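Local coordinates for protein diguanylate cyclase (Xanthomonas campestris pv. campestris, PDB 5H5O) that binds cyclic GMP in the cyclic nucleotide-binding domain that makes up this chain and, as the full-length protein, probably converts two GTP into cyclic di-GMP, at residues A12-F17 against M39-T44; G67-L72 against V118-N123; D96-L101 against S107-F112. All coordinates share one frame; numbering follows the deposited sequence.

How the contacts relate
Contact 1 joins helix 8-17 to the inner strand 39-44 and closes first along the chain; contact 2 opens later and, running from 67-72 to 118-123, encloses contact 3. The centres of contact 1 and contact 2 stand about 16 Å apart, those of contact 1 and contact 3 about 12 Å, and those of contact 2 and contact 3 about 15 Å. Contacts 2 and 3 share helix 106-121, and both touch the second subunit. Side chains also bridge the sites: M39 lies against G67, E68 and L71, F13 and F14 against M108, and L71 and L72 against F98. The cyclic GMP pocket at contact 2 thus adjoins the helix-on-strand packing of contact 1 and the helix-on-helix packing of contact 3.

Contact 1: A12-F17 against M39-T44; sequences AFFARF and MFIVVT
The side chain of F14, on helix 8-17, meets I41 and the selenomethionine M39 on strand 39-44, and it can be followed outward atom by atom. Its CB is 3.6 Å from I41 CD1. One bond further, F14 CG remains 3.9 Å from that same I41 CD1, and F14 CD1 comes to 3.7 Å from it, so a single methyl lies along CB and the first two ring atoms. At the next corner the partner changes: F14 CE1 lies 4.0 Å from M39 SE. The selenium stands 5.3 Å from the F14 ring centroid and 81° off the ring normal, a Met-aromatic contact made at the ring edge. With chi1 at -82°, F14 CG is opposite its own carbonyl carbon, which sends the ring from the helix toward the strand.

Both strand partners lie on one side of the backbone, two residues apart, as expected for an extended strand, and their side chains cross F14 at about a right angle. The strand is an inner one of its antiparallel sheet, with backbone hydrogen bonds from M39 to L93 and from I41 to I91; further along, V43 and T44 form a classic beta bulge opposite R89. F14 also meets the ring of F112, with planes about 60° apart, which ties the helix to helix 106-121.

All three touching residues are buried, and no hydrogen bond crosses between the segments. The helix is therefore held to the sheet here by dispersion and exclusion of water, with the polarisable selenium set against the ring's hydrogen-bearing rim.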
loop_
_atom_site.group_PDB
_atom_site.type_symbol
_atom_site.label_atom_id
_atom_site.label_comp_id
_atom_site.label_asym_id
_atom_site.label_seq_id
_atom_site.Cartn_x
_atom_site.Cartn_y
_atom_site.Cartn_z
ATOM N N ALA A 12 -13.775 -1.291 -15.927
ATOM C CA ALA A 12 -15.218 -1.126 -16.050
ATOM C C ALA A 12 -15.844 -0.558 -14.773
ATOM O O ALA A 12 -16.639 0.391 -14.834
ATOM C CB ALA A 12 -15.903 -2.449 -16.423
ATOM N N PHE A 13 -15.495 -1.138 -13.623
ATOM C CA PHE A 13 -16.104 -0.699 -12.367
ATOM C C PHE A 13 -15.644 0.676 -11.884
ATOM O O PHE A 13 -16.459 1.449 -11.378
ATOM C CB PHE A 13 -15.982 -1.758 -11.261
ATOM C CG PHE A 13 -17.016 -2.842 -11.367
ATOM C CD1 PHE A 13 -18.344 -2.585 -11.042
ATOM C CD2 PHE A 13 -16.675 -4.105 -11.830
ATOM C CE1 PHE A 13 -19.320 -3.579 -11.154
ATOM C CE2 PHE A 13 -17.641 -5.114 -11.942
ATOM C CZ PHE A 13 -18.971 -4.849 -11.601
ATOM N N PHE A 14 -14.349 0.962 -12.010
ATOM C CA PHE A 14 -13.838 2.284 -11.670
ATOM C C PHE A 14 -14.461 3.325 -12.596
ATOM O O PHE A 14 -14.781 4.431 -12.159
ATOM C CB PHE A 14 -12.312 2.338 -11.786
ATOM C CG PHE A 14 -11.586 1.782 -10.574
ATOM C CD1 PHE A 14 -10.781 2.602 -9.799
ATOM C CD2 PHE A 14 -11.735 0.450 -10.205
ATOM C CE1 PHE A 14 -10.116 2.099 -8.672
ATOM C CE2 PHE A 14 -11.074 -0.058 -9.097
ATOM C CZ PHE A 14 -10.251 0.778 -8.332
ATOM N N ALA A 15 -14.603 2.976 -13.876
ATOM C CA ALA A 15 -15.279 3.872 -14.819
ATOM C C ALA A 15 -16.698 4.189 -14.351
ATOM O O ALA A 15 -17.097 5.351 -14.299
ATOM C CB ALA A 15 -15.301 3.257 -16.217
ATOM N N ARG A 16 -17.463 3.162 -13.999
ATOM C CA ARG A 16 -18.851 3.373 -13.563
ATOM C C ARG A 16 -19.042 4.136 -12.243
ATOM O O ARG A 16 -19.927 4.980 -12.133
ATOM C CB ARG A 16 -19.613 2.049 -13.536
ATOM C CG ARG A 16 -19.909 1.530 -14.953
ATOM C CD ARG A 16 -20.703 0.270 -14.936
ATOM N NE ARG A 16 -21.972 0.459 -14.258
ATOM C CZ ARG A 16 -23.055 0.995 -14.813
ATOM N NH1 ARG A 16 -23.040 1.400 -16.085
ATOM N NH2 ARG A 16 -24.166 1.123 -14.088
ATOM N N PHE A 17 -18.215 3.843 -11.247
ATOM C CA PHE A 17 -18.311 4.528 -9.953
ATOM C C PHE A 17 -17.719 5.933 -10.014
ATOM O O PHE A 17 -18.068 6.799 -9.220
ATOM C CB PHE A 17 -17.634 3.699 -8.847
ATOM C CG PHE A 17 -18.483 2.573 -8.343
ATOM C CD1 PHE A 17 -19.103 2.657 -7.105
ATOM C CD2 PHE A 17 -18.699 1.440 -9.127
ATOM C CE1 PHE A 17 -19.917 1.619 -6.642
ATOM C CE2 PHE A 17 -19.489 0.401 -8.670
ATOM C CZ PHE A 17 -20.106 0.492 -7.419
HETATM N N MSE A 39 -7.931 9.866 -7.532
HETATM C CA MSE A 39 -6.956 9.186 -8.367
HETATM C C MSE A 39 -7.471 9.177 -9.791
HETATM O O MSE A 39 -8.633 9.514 -10.049
HETATM C CB MSE A 39 -6.736 7.748 -7.922
HETATM C CG MSE A 39 -7.967 6.875 -8.049
HETATM SE SE MSE A 39 -7.488 5.015 -7.789
HETATM C CE MSE A 39 -6.621 4.644 -9.492
ATOM N N PHE A 40 -6.610 8.757 -10.707
ATOM C CA PHE A 40 -6.940 8.778 -12.127
ATOM C C PHE A 40 -6.498 7.525 -12.864
ATOM O O PHE A 40 -5.455 6.955 -12.566
ATOM C CB PHE A 40 -6.285 9.988 -12.784
ATOM C CG PHE A 40 -6.760 11.290 -12.235
ATOM C CD1 PHE A 40 -7.915 11.880 -12.730
ATOM C CD2 PHE A 40 -6.067 11.922 -11.210
ATOM C CE1 PHE A 40 -8.366 13.089 -12.216
ATOM C CE2 PHE A 40 -6.510 13.123 -10.695
ATOM C CZ PHE A 40 -7.663 13.707 -11.194
ATOM N N ILE A 41 -7.286 7.110 -13.850
ATOM C CA ILE A 41 -6.826 6.087 -14.785
ATOM C C ILE A 41 -6.804 6.632 -16.222
ATOM O O ILE A 41 -7.808 7.175 -16.717
ATOM C CB ILE A 41 -7.692 4.804 -14.712
ATOM C CG1 ILE A 41 -7.826 4.311 -13.258
ATOM C CG2 ILE A 41 -7.104 3.740 -15.601
ATOM C CD1 ILE A 41 -9.116 3.535 -12.964
ATOM N N VAL A 42 -5.658 6.505 -16.882
ATOM C CA VAL A 42 -5.562 6.867 -18.296
ATOM C C VAL A 42 -6.341 5.859 -19.152
ATOM O O VAL A 42 -6.124 4.648 -19.050
ATOM C CB VAL A 42 -4.093 6.888 -18.780
ATOM C CG1 VAL A 42 -3.981 7.481 -20.205
ATOM C CG2 VAL A 42 -3.193 7.666 -17.791
ATOM N N VAL A 43 -7.246 6.336 -20.002
ATOM C CA VAL A 43 -7.848 5.417 -20.982
ATOM C C VAL A 43 -7.516 5.774 -22.436
ATOM O O VAL A 43 -7.584 4.927 -23.310
ATOM C CB VAL A 43 -9.362 5.230 -20.796
ATOM C CG1 VAL A 43 -9.684 4.778 -19.344
ATOM C CG2 VAL A 43 -10.115 6.487 -21.169
ATOM N N THR A 44 -7.158 7.027 -22.692
ATOM C CA THR A 44 -6.616 7.395 -23.986
ATOM C C THR A 44 -5.512 8.403 -23.776
ATOM O O THR A 44 -5.561 9.178 -22.823
ATOM C CB THR A 44 -7.671 8.054 -24.915
ATOM O OG1 THR A 44 -7.688 9.463 -24.698
ATOM C CG2 THR A 44 -9.060 7.519 -24.658
#

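Contact 2: G67-L72 against V118-N123; sequences GELGLL and VRVVNN. With PCG (cyclic guanosine monophosphate), chain C.
E68 and R119 meet beside the 2'-hydroxyl of bound cyclic GMP, where the phosphate-binding cassette typical of cyclic nucleotide-binding domains faces helix 106-121. The salt bridge runs from E68 OE2 to R119 NH2, 2.8 Å, with the carboxylate and guanidinium planes 74° apart, so the two groups do not pair as a flat, two-pronged couple. Two bends shape the glutamate: chi1 of 80° places CG between the backbone N and the carbonyl carbon, and chi2 of -70° turns the carboxylate back to the ligand. R119 starts extended and folds at chi3, which brings NH2 to both the acid and the sugar.

The ribose hydroxyl is gripped three times. G67 N donates to O2' of the nucleotide at 2.7 Å, O2' in turn donates to E68 OE1 at 2.5 Å, and a weak bond reaches O2' from R119 NH2 at 2.9 Å. E68 thus uses one oxygen for the sugar and the other for the arginine, an arrangement in which R119 would be expected to stabilise its negative charge. G67 sits at the N-cap position of helix 68-72, and G70 N makes a weak hydrogen bond to phosphate O1A. R78, K58, H76 and S79 are hydrogen-bonded to the nucleotide as well, while N123, just past helix 106-121, lies beside the guanine.

L69 packs its CB near the phosphate ester O3' and also touches V121 of the second subunit, placing the pocket next to the dimer interface. V120, one residue beyond the arginine, uses a single methyl for both neighbours: CG2 is 3.3 Å from E68 OE2 and 4.1 Å from L69 CD2.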
loop_
_atom_site.group_PDB
_atom_site.type_symbol
_atom_site.label_atom_id
_atom_site.label_comp_id
_atom_site.label_asym_id
_atom_site.label_seq_id
_atom_site.Cartn_x
_atom_site.Cartn_y
_atom_site.Cartn_z
ATOM N N GLY A 67 -2.153 8.642 -8.708
ATOM C CA GLY A 67 -2.881 9.501 -7.798
ATOM C C GLY A 67 -3.573 8.776 -6.659
ATOM O O GLY A 67 -4.279 9.409 -5.866
ATOM N N GLU A 68 -3.368 7.460 -6.566
ATOM C CA GLU A 68 -4.012 6.668 -5.506
ATOM C C GLU A 68 -3.521 7.073 -4.110
ATOM O O GLU A 68 -4.267 6.962 -3.146
ATOM C CB GLU A 68 -3.884 5.150 -5.754
ATOM C CG GLU A 68 -2.535 4.493 -5.371
ATOM C CD GLU A 68 -1.369 4.897 -6.271
ATOM O OE1 GLU A 68 -1.579 5.666 -7.231
ATOM O OE2 GLU A 68 -0.239 4.430 -6.020
ATOM N N LEU A 69 -2.285 7.571 -4.017
ATOM C CA LEU A 69 -1.761 8.109 -2.754
ATOM C C LEU A 69 -2.588 9.291 -2.256
ATOM O O LEU A 69 -2.939 9.364 -1.072
ATOM C CB LEU A 69 -0.296 8.549 -2.894
ATOM C CG LEU A 69 0.722 7.493 -3.337
ATOM C CD1 LEU A 69 2.134 8.084 -3.358
ATOM C CD2 LEU A 69 0.664 6.252 -2.443
ATOM N N GLY A 70 -2.887 10.217 -3.166
ATOM C CA GLY A 70 -3.730 11.352 -2.847
ATOM C C GLY A 70 -5.108 10.893 -2.412
ATOM O O GLY A 70 -5.732 11.461 -1.517
ATOM N N LEU A 71 -5.580 9.835 -3.045
ATOM C CA LEU A 71 -6.885 9.283 -2.737
ATOM C C LEU A 71 -6.918 8.645 -1.338
ATOM O O LEU A 71 -7.867 8.840 -0.588
ATOM C CB LEU A 71 -7.249 8.248 -3.788
ATOM C CG LEU A 71 -8.592 7.529 -3.621
ATOM C CD1 LEU A 71 -9.747 8.442 -3.997
ATOM C CD2 LEU A 71 -8.618 6.251 -4.446
ATOM N N LEU A 72 -5.866 7.906 -0.990
ATOM C CA LEU A 72 -5.894 7.001 0.161
ATOM C C LEU A 72 -5.335 7.599 1.461
ATOM O O LEU A 72 -5.616 7.111 2.561
ATOM C CB LEU A 72 -5.120 5.737 -0.182
ATOM C CG LEU A 72 -5.786 4.859 -1.245
ATOM C CD1 LEU A 72 -4.846 3.765 -1.752
ATOM C CD2 LEU A 72 -7.087 4.276 -0.698
ATOM N N VAL A 118 2.498 -3.131 -3.967
ATOM C CA VAL A 118 3.628 -3.630 -4.730
ATOM C C VAL A 118 4.213 -2.525 -5.616
ATOM O O VAL A 118 5.421 -2.301 -5.614
ATOM C CB VAL A 118 3.249 -4.826 -5.615
ATOM C CG1 VAL A 118 4.449 -5.247 -6.449
ATOM C CG2 VAL A 118 2.736 -6.000 -4.762
ATOM N N ARG A 119 3.351 -1.818 -6.345
ATOM C CA ARG A 119 3.807 -0.756 -7.234
ATOM C C ARG A 119 4.535 0.330 -6.437
ATOM O O ARG A 119 5.624 0.755 -6.808
ATOM C CB ARG A 119 2.629 -0.163 -8.024
ATOM C CG ARG A 119 3.030 0.578 -9.306
ATOM C CD ARG A 119 1.968 1.595 -9.743
ATOM N NE ARG A 119 1.855 2.687 -8.778
ATOM C CZ ARG A 119 1.599 3.958 -9.081
ATOM N NH1 ARG A 119 1.414 4.336 -10.345
ATOM N NH2 ARG A 119 1.530 4.857 -8.106
ATOM N N VAL A 120 3.942 0.740 -5.323
ATOM C CA VAL A 120 4.450 1.856 -4.533
ATOM C C VAL A 120 5.749 1.533 -3.788
ATOM O O VAL A 120 6.616 2.395 -3.638
ATOM C CB VAL A 120 3.366 2.388 -3.574
ATOM C CG1 VAL A 120 3.940 3.417 -2.605
ATOM C CG2 VAL A 120 2.236 3.007 -4.389
ATOM N N VAL A 121 5.893 0.295 -3.328
ATOM C CA VAL A 121 7.145 -0.116 -2.702
ATOM C C VAL A 121 8.246 -0.153 -3.760
ATOM O O VAL A 121 9.422 0.085 -3.464
ATOM C CB VAL A 121 6.996 -1.459 -1.956
ATOM C CG1 VAL A 121 8.360 -2.036 -1.567
ATOM C CG2 VAL A 121 6.126 -1.255 -0.726
ATOM N N ASN A 122 7.842 -0.391 -5.003
ATOM C CA ASN A 122 8.762 -0.369 -6.130
ATOM C C ASN A 122 8.781 0.981 -6.852
ATOM O O ASN A 122 9.079 1.045 -8.043
ATOM C CB ASN A 122 8.417 -1.483 -7.124
ATOM C CG ASN A 122 8.681 -2.868 -6.566
ATOM O OD1 ASN A 122 9.422 -3.028 -5.597
ATOM N ND2 ASN A 122 8.076 -3.877 -7.178
ATOM N N ASN A 123 8.483 2.059 -6.128
ATOM C CA ASN A 123 8.464 3.396 -6.728
ATOM C C ASN A 123 9.429 4.413 -6.101
ATOM O O ASN A 123 10.464 4.039 -5.553
ATOM C CB ASN A 123 7.035 3.954 -6.778
ATOM C CG ASN A 123 6.699 4.819 -5.583
ATOM O OD1 ASN A 123 5.582 5.320 -5.463
ATOM N ND2 ASN A 123 7.663 4.997 -4.689
HETATM P PA PCG C . 0.115 11.153 -6.072
HETATM O O1A PCG C . -1.353 11.377 -5.926
HETATM O O2A PCG C . 1.251 11.364 -5.122
HETATM O "O5'" PCG C . 0.238 11.810 -7.195
HETATM C "C5'" PCG C . 1.478 11.632 -7.886
HETATM C "C4'" PCG C . 1.475 10.166 -8.228
HETATM O "O4'" PCG C . 2.557 9.565 -8.893
HETATM C "C3'" PCG C . 1.263 9.315 -7.014
HETATM O "O3'" PCG C . 0.038 9.728 -6.351
HETATM C "C2'" PCG C . 1.338 7.950 -7.640
HETATM O "O2'" PCG C . 0.103 7.381 -8.084
HETATM C "C1'" PCG C . 2.242 8.178 -8.863
HETATM N N9 PCG C . 3.651 7.680 -9.007
HETATM C C8 PCG C . 4.133 7.071 -10.096
HETATM N N7 PCG C . 5.424 6.729 -9.942
HETATM C C5 PCG C . 5.804 7.117 -8.739
HETATM C C6 PCG C . 7.055 7.055 -7.937
HETATM O O6 PCG C . 8.061 6.528 -8.424
HETATM N N1 PCG C . 7.059 7.579 -6.680
HETATM C C2 PCG C . 5.962 8.158 -6.137
HETATM N N2 PCG C . 6.031 8.659 -4.887
HETATM N N3 PCG C . 4.763 8.252 -6.825
HETATM C C4 PCG C . 4.639 7.755 -8.099
#

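Contact 3: D96-L101 against S107-F112; sequences DDFQRL and SMVAHF
V109 forms the main bump on helix 106-121 and presses between F98 and L101, which stand about one turn apart (three residues) on helix 95-104. Its two methyls divide the work. CG1 of V109 approaches the far end of the F98 ring obliquely, 3.6 Å from CZ. CG2 of V109 lies over the turn at L101, 3.9 Å from that residue's carbonyl O and 4.2 Å from its CG. F98 reaches this place because its CG is turned opposite the backbone N (chi1 178°), carrying the ring along the helix flank toward V109 although its CB does not aim there.

A second bump fills the neighbouring hollow: the selenomethionine M108 runs extended to its selenium and bends at the last torsion, bringing CE to 3.7 Å from L101 CD1. L101 is therefore touched by both residues, and its own chi1 of -149° departs from the staggered positions.

The short segments' axes approach to 10.6 Å at 117°, so the chain turns sharply at D105, the one residue between the two helices, whose OD1 accepts a hydrogen bond from M108 N. Around this elbow, helix 8-17 packs F17 on L101 and F13 on M108, helix 68-72 lays L71 and L72 on F98, F112 meets F65 of strand 65-66 edge-to-face, and A110 touches A110 of the second subunit.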
loop_
_atom_site.group_PDB
_atom_site.type_symbol
_atom_site.label_atom_id
_atom_site.label_comp_id
_atom_site.label_asym_id
_atom_site.label_seq_id
_atom_site.Cartn_x
_atom_site.Cartn_y
_atom_site.Cartn_z
ATOM N N ASP A 96 -15.245 9.848 -2.304
ATOM C CA ASP A 96 -16.559 9.260 -2.045
ATOM C C ASP A 96 -16.868 8.099 -2.983
ATOM O O ASP A 96 -17.485 7.108 -2.567
ATOM C CB ASP A 96 -17.667 10.317 -2.162
ATOM C CG ASP A 96 -17.660 11.311 -1.006
ATOM O OD1 ASP A 96 -17.029 11.015 0.037
ATOM O OD2 ASP A 96 -18.296 12.385 -1.141
ATOM N N ASP A 97 -16.441 8.227 -4.245
ATOM C CA ASP A 97 -16.627 7.171 -5.234
ATOM C C ASP A 97 -15.900 5.919 -4.760
ATOM O O ASP A 97 -16.430 4.812 -4.828
ATOM C CB ASP A 97 -16.051 7.578 -6.609
ATOM C CG ASP A 97 -16.716 8.813 -7.203
ATOM O OD1 ASP A 97 -17.865 9.124 -6.823
ATOM O OD2 ASP A 97 -16.083 9.476 -8.065
ATOM N N PHE A 98 -14.667 6.097 -4.293
ATOM C CA PHE A 98 -13.874 4.966 -3.844
ATOM C C PHE A 98 -14.521 4.304 -2.627
ATOM O O PHE A 98 -14.574 3.071 -2.542
ATOM C CB PHE A 98 -12.427 5.383 -3.538
ATOM C CG PHE A 98 -11.569 4.259 -3.030
ATOM C CD1 PHE A 98 -11.108 3.274 -3.893
ATOM C CD2 PHE A 98 -11.235 4.174 -1.677
ATOM C CE1 PHE A 98 -10.322 2.229 -3.427
ATOM C CE2 PHE A 98 -10.446 3.131 -1.198
ATOM C CZ PHE A 98 -9.988 2.154 -2.071
ATOM N N GLN A 99 -15.031 5.115 -1.701
ATOM C CA GLN A 99 -15.722 4.541 -0.553
ATOM C C GLN A 99 -16.941 3.734 -0.999
ATOM O O GLN A 99 -17.216 2.671 -0.437
ATOM C CB GLN A 99 -16.126 5.602 0.473
ATOM C CG GLN A 99 -16.906 5.015 1.644
ATOM C CD GLN A 99 -16.134 3.906 2.365
ATOM O OE1 GLN A 99 -16.645 2.808 2.570
ATOM N NE2 GLN A 99 -14.894 4.194 2.738
ATOM N N ARG A 100 -17.655 4.224 -2.017
ATOM C CA ARG A 100 -18.801 3.484 -2.545
ATOM C C ARG A 100 -18.359 2.146 -3.117
ATOM O O ARG A 100 -19.012 1.119 -2.904
ATOM C CB ARG A 100 -19.552 4.292 -3.613
ATOM C CG ARG A 100 -20.549 5.291 -3.047
ATOM C CD ARG A 100 -21.070 6.244 -4.108
ATOM N NE ARG A 100 -21.058 7.624 -3.637
ATOM C CZ ARG A 100 -20.370 8.606 -4.208
ATOM N NH1 ARG A 100 -19.646 8.368 -5.289
ATOM N NH2 ARG A 100 -20.418 9.831 -3.704
ATOM N N LEU A 101 -17.232 2.173 -3.826
ATOM C CA LEU A 101 -16.655 0.994 -4.473
ATOM C C LEU A 101 -16.269 -0.081 -3.460
ATOM O O LEU A 101 -16.566 -1.260 -3.643
ATOM C CB LEU A 101 -15.412 1.424 -5.250
ATOM C CG LEU A 101 -15.010 0.682 -6.516
ATOM C CD1 LEU A 101 -16.222 0.117 -7.224
ATOM C CD2 LEU A 101 -14.254 1.655 -7.425
ATOM N N SER A 107 -13.830 -7.073 -2.296
ATOM C CA SER A 107 -12.851 -8.031 -2.793
ATOM C C SER A 107 -12.062 -7.443 -3.971
ATOM O O SER A 107 -10.837 -7.590 -4.051
ATOM C CB SER A 107 -13.531 -9.350 -3.181
ATOM O OG SER A 107 -12.577 -10.318 -3.602
HETATM N N MSE A 108 -12.764 -6.784 -4.889
HETATM C CA MSE A 108 -12.085 -6.188 -6.030
HETATM C C MSE A 108 -11.114 -5.128 -5.566
HETATM O O MSE A 108 -9.977 -5.087 -6.040
HETATM C CB MSE A 108 -13.057 -5.566 -7.029
HETATM C CG MSE A 108 -12.325 -4.971 -8.226
HETATM SE SE MSE A 108 -13.534 -4.108 -9.436
HETATM C CE MSE A 108 -13.917 -2.503 -8.417
ATOM N N VAL A 109 -11.562 -4.298 -4.620
ATOM C CA VAL A 109 -10.740 -3.227 -4.057
ATOM C C VAL A 109 -9.498 -3.761 -3.324
ATOM O O VAL A 109 -8.405 -3.205 -3.450
ATOM C CB VAL A 109 -11.572 -2.325 -3.108
ATOM C CG1 VAL A 109 -10.698 -1.312 -2.383
ATOM C CG2 VAL A 109 -12.660 -1.619 -3.886
ATOM N N ALA A 110 -9.663 -4.843 -2.568
ATOM C CA ALA A 110 -8.531 -5.405 -1.827
ATOM C C ALA A 110 -7.453 -5.853 -2.793
ATOM O O ALA A 110 -6.259 -5.636 -2.570
ATOM C CB ALA A 110 -8.982 -6.576 -0.934
ATOM N N HIS A 111 -7.881 -6.491 -3.879
ATOM C CA HIS A 111 -6.943 -6.944 -4.893
ATOM C C HIS A 111 -6.231 -5.740 -5.521
ATOM O O HIS A 111 -4.997 -5.742 -5.726
ATOM C CB HIS A 111 -7.675 -7.782 -5.941
ATOM C CG HIS A 111 -6.764 -8.512 -6.874
ATOM N ND1 HIS A 111 -6.531 -8.092 -8.168
ATOM C CD2 HIS A 111 -6.029 -9.637 -6.706
ATOM C CE1 HIS A 111 -5.688 -8.924 -8.754
ATOM N NE2 HIS A 111 -5.369 -9.871 -7.889
ATOM N N PHE A 112 -7.000 -4.691 -5.793
ATOM C CA PHE A 112 -6.401 -3.473 -6.317
ATOM C C PHE A 112 -5.421 -2.859 -5.313
ATOM O O PHE A 112 -4.333 -2.428 -5.695
ATOM C CB PHE A 112 -7.466 -2.443 -6.708
ATOM C CG PHE A 112 -6.911 -1.061 -6.898
ATOM C CD1 PHE A 112 -6.225 -0.726 -8.068
ATOM C CD2 PHE A 112 -7.058 -0.097 -5.911
ATOM C CE1 PHE A 112 -5.695 0.545 -8.247
ATOM C CE2 PHE A 112 -6.529 1.176 -6.081
ATOM C CZ PHE A 112 -5.844 1.498 -7.252
#